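Local coordinates for type-2Aa cytolytic delta-endotoxin (PDB 1CBY), which kills the larvae of dipteran insects by making pores in the epithelial cell membrane of the midgut, once its dimeric protoxin has become the monomeric toxin, at residues Ala57-Asn62 and Phe237-Tyr242; Ala91-Leu96 and Thr221-Leu226. All blocks are in the same frame, centred on the assembly; numbering follows the deposited sequence.

Contact 1. Residues Ala57-Asn62 and Phe237-Tyr242; sequences ALHLAN and FNVNNY
Leu58 reaches from helix 54-63 to Phe237 with one branch. Its CD2 methyl sits over a face of the phenyl ring, displaced toward the rim, and makes a CH-pi contact 4.1 Å from the ring centroid and 22° off the normal. The nearest atoms of the pair are Leu58 CD2 and Phe237 CE2, 3.8 Å apart. Both residues also pack on the second subunit, Leu58 on its Ile31 and Phe237 on its Pro51. One residue on, His59 turns the end of its ring toward Val239. Both valine methyls come from the same side of the ring: CG1 lies over the face, 4.3 Å from the centroid, while CG2 is displaced beyond the rim, 3.8 Å from His59 CE1. With CG1 anti to the valine N (chi1 178°) and CG2 anti to its carbonyl carbon, both branches can touch the ring at once. A turn of helix after Leu58, Asn62 fits against the bend of the loop. Its ND2 stands 3.6 Å from Val239 O, too loose for a hydrogen bond, and its CB packs beside the Asn241 side chain. The firm polar link of this asparagine is with the other chain, where Lys29 NZ of the second subunit bonds to OD1. No hydrogen bond joins the two segments; the loop is tied down instead by Ser38, which bonds to Phe237 O, and by Asp39, which bonds to Asn241 N. The whole is a C-terminal tail laid across a sheet-covering helix of the Cyt fold, beside the N-terminal processing stop at Ser38 and the arm of the partner subunit, as befits the inactive protoxin dimer.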
loop_
_atom_site.group_PDB
_atom_site.type_symbol
_atom_site.label_atom_id
_atom_site.label_comp_id
_atom_site.label_asym_id
_atom_site.label_seq_id
_atom_site.Cartn_x
_atom_site.Cartn_y
_atom_site.Cartn_z
ATOM N N ALA A 57 -0.619 -4.753 -17.049
ATOM C CA ALA A 57 -1.465 -4.193 -16.004
ATOM C C ALA A 57 -1.434 -2.664 -16.029
ATOM O O ALA A 57 -2.472 -2.001 -15.930
ATOM C CB ALA A 57 -1.009 -4.707 -14.643
ATOM N N LEU A 58 -0.233 -2.116 -16.182
ATOM C CA LEU A 58 -0.027 -0.677 -16.215
ATOM C C LEU A 58 -0.737 -0.064 -17.420
ATOM O O LEU A 58 -1.323 1.020 -17.323
ATOM C CB LEU A 58 1.472 -0.375 -16.237
ATOM C CG LEU A 58 1.963 0.846 -15.458
ATOM C CD1 LEU A 58 1.235 0.984 -14.126
ATOM C CD2 LEU A 58 3.458 0.723 -15.237
ATOM N N HIS A 59 -0.712 -0.767 -18.546
ATOM C CA HIS A 59 -1.379 -0.290 -19.746
ATOM C C HIS A 59 -2.877 -0.200 -19.495
ATOM O O HIS A 59 -3.495 0.840 -19.733
ATOM C CB HIS A 59 -1.109 -1.223 -20.921
ATOM C CG HIS A 59 0.141 -0.896 -21.672
ATOM N ND1 HIS A 59 1.356 -0.803 -21.042
ATOM C CD2 HIS A 59 0.295 -0.615 -22.991
ATOM C CE1 HIS A 59 2.220 -0.468 -21.982
ATOM N NE2 HIS A 59 1.624 -0.342 -23.179
ATOM N N LEU A 60 -3.449 -1.284 -18.980
ATOM C CA LEU A 60 -4.876 -1.342 -18.682
ATOM C C LEU A 60 -5.270 -0.268 -17.676
ATOM O O LEU A 60 -6.310 0.379 -17.818
ATOM C CB LEU A 60 -5.249 -2.737 -18.166
ATOM C CG LEU A 60 -5.288 -3.840 -19.232
ATOM C CD1 LEU A 60 -5.016 -5.208 -18.628
ATOM C CD2 LEU A 60 -6.629 -3.811 -19.936
ATOM N N ALA A 61 -4.420 -0.053 -16.680
ATOM C CA ALA A 61 -4.681 0.962 -15.667
ATOM C C ALA A 61 -4.776 2.349 -16.316
ATOM O O ALA A 61 -5.777 3.053 -16.149
ATOM C CB ALA A 61 -3.582 0.945 -14.615
ATOM N N ASN A 62 -3.753 2.714 -17.087
ATOM C CA ASN A 62 -3.707 4.009 -17.766
ATOM C C ASN A 62 -4.875 4.228 -18.705
ATOM O O ASN A 62 -5.395 5.341 -18.795
ATOM C CB ASN A 62 -2.407 4.177 -18.551
ATOM C CG ASN A 62 -1.202 4.330 -17.657
ATOM O OD1 ASN A 62 -1.325 4.455 -16.432
ATOM N ND2 ASN A 62 -0.021 4.319 -18.259
ATOM N N PHE A 237 7.392 2.723 -17.307
ATOM C CA PHE A 237 6.802 3.874 -16.636
ATOM C C PHE A 237 6.737 5.160 -17.461
ATOM O O PHE A 237 6.221 6.172 -16.992
ATOM C CB PHE A 237 7.479 4.104 -15.286
ATOM C CG PHE A 237 7.198 3.016 -14.285
ATOM C CD1 PHE A 237 8.001 1.883 -14.222
ATOM C CD2 PHE A 237 6.103 3.105 -13.432
ATOM C CE1 PHE A 237 7.716 0.851 -13.326
ATOM C CE2 PHE A 237 5.812 2.077 -12.533
ATOM C CZ PHE A 237 6.619 0.951 -12.482
ATOM N N ASN A 238 7.252 5.126 -18.686
ATOM C CA ASN A 238 7.209 6.296 -19.567
ATOM C C ASN A 238 5.916 6.322 -20.369
ATOM O O ASN A 238 5.589 7.328 -21.003
ATOM C CB ASN A 238 8.391 6.302 -20.540
ATOM C CG ASN A 238 9.645 6.925 -19.955
ATOM O OD1 ASN A 238 10.670 7.010 -20.630
ATOM N ND2 ASN A 238 9.576 7.369 -18.704
ATOM N N VAL A 239 5.203 5.200 -20.376
ATOM C CA VAL A 239 3.947 5.093 -21.112
ATOM C C VAL A 239 2.938 6.097 -20.559
ATOM O O VAL A 239 2.812 6.260 -19.346
ATOM C CB VAL A 239 3.372 3.649 -21.028
ATOM C CG1 VAL A 239 2.041 3.555 -21.762
ATOM C CG2 VAL A 239 4.367 2.645 -21.612
ATOM N N ASN A 240 2.236 6.786 -21.450
ATOM C CA ASN A 240 1.249 7.775 -21.031
ATOM C C ASN A 240 -0.157 7.220 -21.162
ATOM O O ASN A 240 -0.329 6.038 -21.444
ATOM C CB ASN A 240 1.401 9.073 -21.834
ATOM C CG ASN A 240 1.289 8.871 -23.342
ATOM O OD1 ASN A 240 1.606 9.776 -24.104
ATOM N ND2 ASN A 240 0.846 7.697 -23.776
ATOM N N ASN A 241 -1.163 8.071 -20.998
ATOM C CA ASN A 241 -2.547 7.624 -21.097
ATOM C C ASN A 241 -3.106 7.787 -22.506
ATOM O O ASN A 241 -4.300 8.028 -22.673
ATOM C CB ASN A 241 -3.430 8.406 -20.119
ATOM C CG ASN A 241 -2.851 8.477 -18.719
ATOM O OD1 ASN A 241 -3.104 9.430 -17.989
ATOM N ND2 ASN A 241 -2.072 7.477 -18.339
ATOM N N TYR A 242 -2.265 7.632 -23.523
ATOM C CA TYR A 242 -2.726 7.816 -24.895
ATOM C C TYR A 242 -2.312 6.690 -25.824
ATOM O O TYR A 242 -1.252 6.091 -25.649
ATOM C CB TYR A 242 -2.240 9.171 -25.432
ATOM C CG TYR A 242 -2.825 10.352 -24.681
ATOM C CD1 TYR A 242 -2.256 10.800 -23.487
ATOM C CD2 TYR A 242 -3.981 10.983 -25.132
ATOM C CE1 TYR A 242 -2.833 11.836 -22.760
ATOM C CE2 TYR A 242 -4.565 12.025 -24.413
ATOM C CZ TYR A 242 -3.988 12.441 -23.230
ATOM O OH TYR A 242 -4.577 13.449 -22.505
#

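Contact 2. Residues Ala91-Leu96 and Thr221-Leu226; sequences AIVKTL and TLVQAL
Ala91 and Val223 form a hydrogen-bonded antiparallel pair, in which Val223 N gives Ala91 O a nearly straight bond of 2.9 Å (171° at the hydrogen). The tight part of the contact lies beside it, at the buried Leu222 and Thr221. The non-hydrogen-bonded pair Ile92 and Leu222 brings the chains to 4.4 Å between CA atoms, and Ile92 CG1 meets Leu222 CD1 at 4.1 Å. Helix 77-84 covers that face through Ala84, which both side chains touch. A beta bulge then interrupts the ladder: Val93, with a helical backbone (phi -71°, psi -59°), and Lys94 both stand opposite Thr221. Val93 N bonds to Thr221 O at 2.7 Å, whereas Thr221 N bonds to Lys94 O at 2.8 Å. The buried Thr221 hydroxyl is bonded to Val121 O of helix 107-122, on the other face of the sheet. That same face is looser around the exposed Val93 and Ala91. There, Val93 CG2, anti to its carbonyl carbon, lies 3.7 Å from Val223 CG1, the two valines crossing at about a right angle. Lys94 starts from this face too, but its chain leads away from the neighbouring strand, and NZ makes a weak bond to Thr95 O.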
loop_
_atom_site.group_PDB
_atom_site.type_symbol
_atom_site.label_atom_id
_atom_site.label_comp_id
_atom_site.label_asym_id
_atom_site.label_seq_id
_atom_site.Cartn_x
_atom_site.Cartn_y
_atom_site.Cartn_z
ATOM N N ALA A 91 -12.607 -9.035 -22.739
ATOM C CA ALA A 91 -14.044 -9.242 -22.637
ATOM C C ALA A 91 -14.539 -8.710 -21.297
ATOM O O ALA A 91 -13.879 -8.890 -20.271
ATOM C CB ALA A 91 -14.372 -10.723 -22.766
ATOM N N ILE A 92 -15.684 -8.033 -21.321
ATOM C CA ILE A 92 -16.280 -7.468 -20.113
ATOM C C ILE A 92 -17.070 -8.548 -19.389
ATOM O O ILE A 92 -18.096 -9.014 -19.883
ATOM C CB ILE A 92 -17.218 -6.289 -20.446
ATOM C CG1 ILE A 92 -16.440 -5.188 -21.165
ATOM C CG2 ILE A 92 -17.851 -5.745 -19.182
ATOM C CD1 ILE A 92 -17.288 -4.011 -21.562
ATOM N N VAL A 93 -16.575 -8.945 -18.224
ATOM C CA VAL A 93 -17.207 -9.986 -17.420
ATOM C C VAL A 93 -18.517 -9.560 -16.768
ATOM O O VAL A 93 -19.558 -10.165 -17.016
ATOM C CB VAL A 93 -16.240 -10.507 -16.335
ATOM C CG1 VAL A 93 -16.951 -11.449 -15.390
ATOM C CG2 VAL A 93 -15.071 -11.212 -16.985
ATOM N N LYS A 94 -18.471 -8.518 -15.949
ATOM C CA LYS A 94 -19.659 -8.052 -15.243
ATOM C C LYS A 94 -19.507 -6.563 -14.966
ATOM O O LYS A 94 -18.390 -6.082 -14.783
ATOM C CB LYS A 94 -19.783 -8.829 -13.923
ATOM C CG LYS A 94 -21.187 -8.951 -13.341
ATOM C CD LYS A 94 -21.547 -7.780 -12.435
ATOM C CE LYS A 94 -22.938 -7.960 -11.837
ATOM N NZ LYS A 94 -23.307 -6.871 -10.891
ATOM N N THR A 95 -20.614 -5.828 -14.983
ATOM C CA THR A 95 -20.577 -4.393 -14.716
ATOM C C THR A 95 -21.534 -4.095 -13.574
ATOM O O THR A 95 -22.352 -4.941 -13.215
ATOM C CB THR A 95 -20.997 -3.543 -15.958
ATOM O OG1 THR A 95 -22.321 -3.900 -16.373
ATOM C CG2 THR A 95 -20.037 -3.756 -17.124
ATOM N N LEU A 96 -21.432 -2.899 -13.007
ATOM C CA LEU A 96 -22.298 -2.478 -11.916
ATOM C C LEU A 96 -22.281 -0.959 -11.871
ATOM O O LEU A 96 -21.254 -0.335 -12.151
ATOM C CB LEU A 96 -21.805 -3.034 -10.578
ATOM C CG LEU A 96 -22.725 -2.737 -9.389
ATOM C CD1 LEU A 96 -23.852 -3.757 -9.357
ATOM C CD2 LEU A 96 -21.952 -2.770 -8.086
ATOM N N THR A 221 -15.625 -5.470 -14.548
ATOM C CA THR A 221 -14.476 -6.361 -14.586
ATOM C C THR A 221 -14.208 -6.736 -16.030
ATOM O O THR A 221 -15.108 -7.168 -16.752
ATOM C CB THR A 221 -14.715 -7.631 -13.766
ATOM O OG1 THR A 221 -15.226 -7.273 -12.475
ATOM C CG2 THR A 221 -13.410 -8.390 -13.597
ATOM N N LEU A 222 -12.967 -6.545 -16.452
ATOM C CA LEU A 222 -12.563 -6.849 -17.811
ATOM C C LEU A 222 -11.401 -7.834 -17.796
ATOM O O LEU A 222 -10.475 -7.698 -16.993
ATOM C CB LEU A 222 -12.141 -5.557 -18.516
ATOM C CG LEU A 222 -11.617 -5.692 -19.942
ATOM C CD1 LEU A 222 -12.385 -4.755 -20.858
ATOM C CD2 LEU A 222 -10.124 -5.405 -19.980
ATOM N N VAL A 223 -11.484 -8.864 -18.627
ATOM C CA VAL A 223 -10.407 -9.836 -18.717
ATOM C C VAL A 223 -9.754 -9.667 -20.083
ATOM O O VAL A 223 -10.441 -9.435 -21.078
ATOM C CB VAL A 223 -10.899 -11.300 -18.541
ATOM C CG1 VAL A 223 -11.424 -11.514 -17.126
ATOM C CG2 VAL A 223 -11.958 -11.648 -19.585
ATOM N N GLN A 224 -8.427 -9.712 -20.115
ATOM C CA GLN A 224 -7.677 -9.579 -21.358
ATOM C C GLN A 224 -6.652 -10.701 -21.437
ATOM O O GLN A 224 -6.047 -11.067 -20.429
ATOM C CB GLN A 224 -6.961 -8.235 -21.412
ATOM C CG GLN A 224 -6.073 -8.078 -22.632
ATOM C CD GLN A 224 -5.274 -6.799 -22.599
ATOM O OE1 GLN A 224 -4.567 -6.522 -21.627
ATOM N NE2 GLN A 224 -5.386 -6.004 -23.654
ATOM N N ALA A 225 -6.463 -11.247 -22.633
ATOM C CA ALA A 225 -5.515 -12.332 -22.836
ATOM C C ALA A 225 -4.150 -11.927 -22.304
ATOM O O ALA A 225 -3.704 -10.798 -22.518
ATOM C CB ALA A 225 -5.428 -12.679 -24.310
ATOM N N LEU A 226 -3.511 -12.837 -21.580
ATOM C CA LEU A 226 -2.206 -12.582 -20.999
ATOM C C LEU A 226 -1.168 -12.198 -22.050
ATOM O O LEU A 226 -1.063 -12.832 -23.102
ATOM C CB LEU A 226 -1.748 -13.804 -20.207
ATOM C CG LEU A 226 -1.496 -13.584 -18.716
ATOM C CD1 LEU A 226 -2.612 -12.762 -18.100
ATOM C CD2 LEU A 226 -1.354 -14.932 -18.025
#

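Overall arrangement
The two contacts have centres about 18 Å apart and meet through helix 54-63 and strand 210-225. Leu60, on the helix of contact 1, packs on Leu222 and Gln224 of contact 2, and Gln56 of that helix hydrogen-bonds to Gln224. Along the chain the order is 57-62, 91-96, 221-226, 237-242, with contact 2 enclosed by contact 1. Contact 2 joins two strands of the mixed sheet, whereas contact 1 lies on the outer side of a helix that covers it. Residues 237-242 follow the C-terminal processing stop at Ser228, so processing would probably strip the loop from contact 1 and leave the strand pair of contact 2 in the toxin.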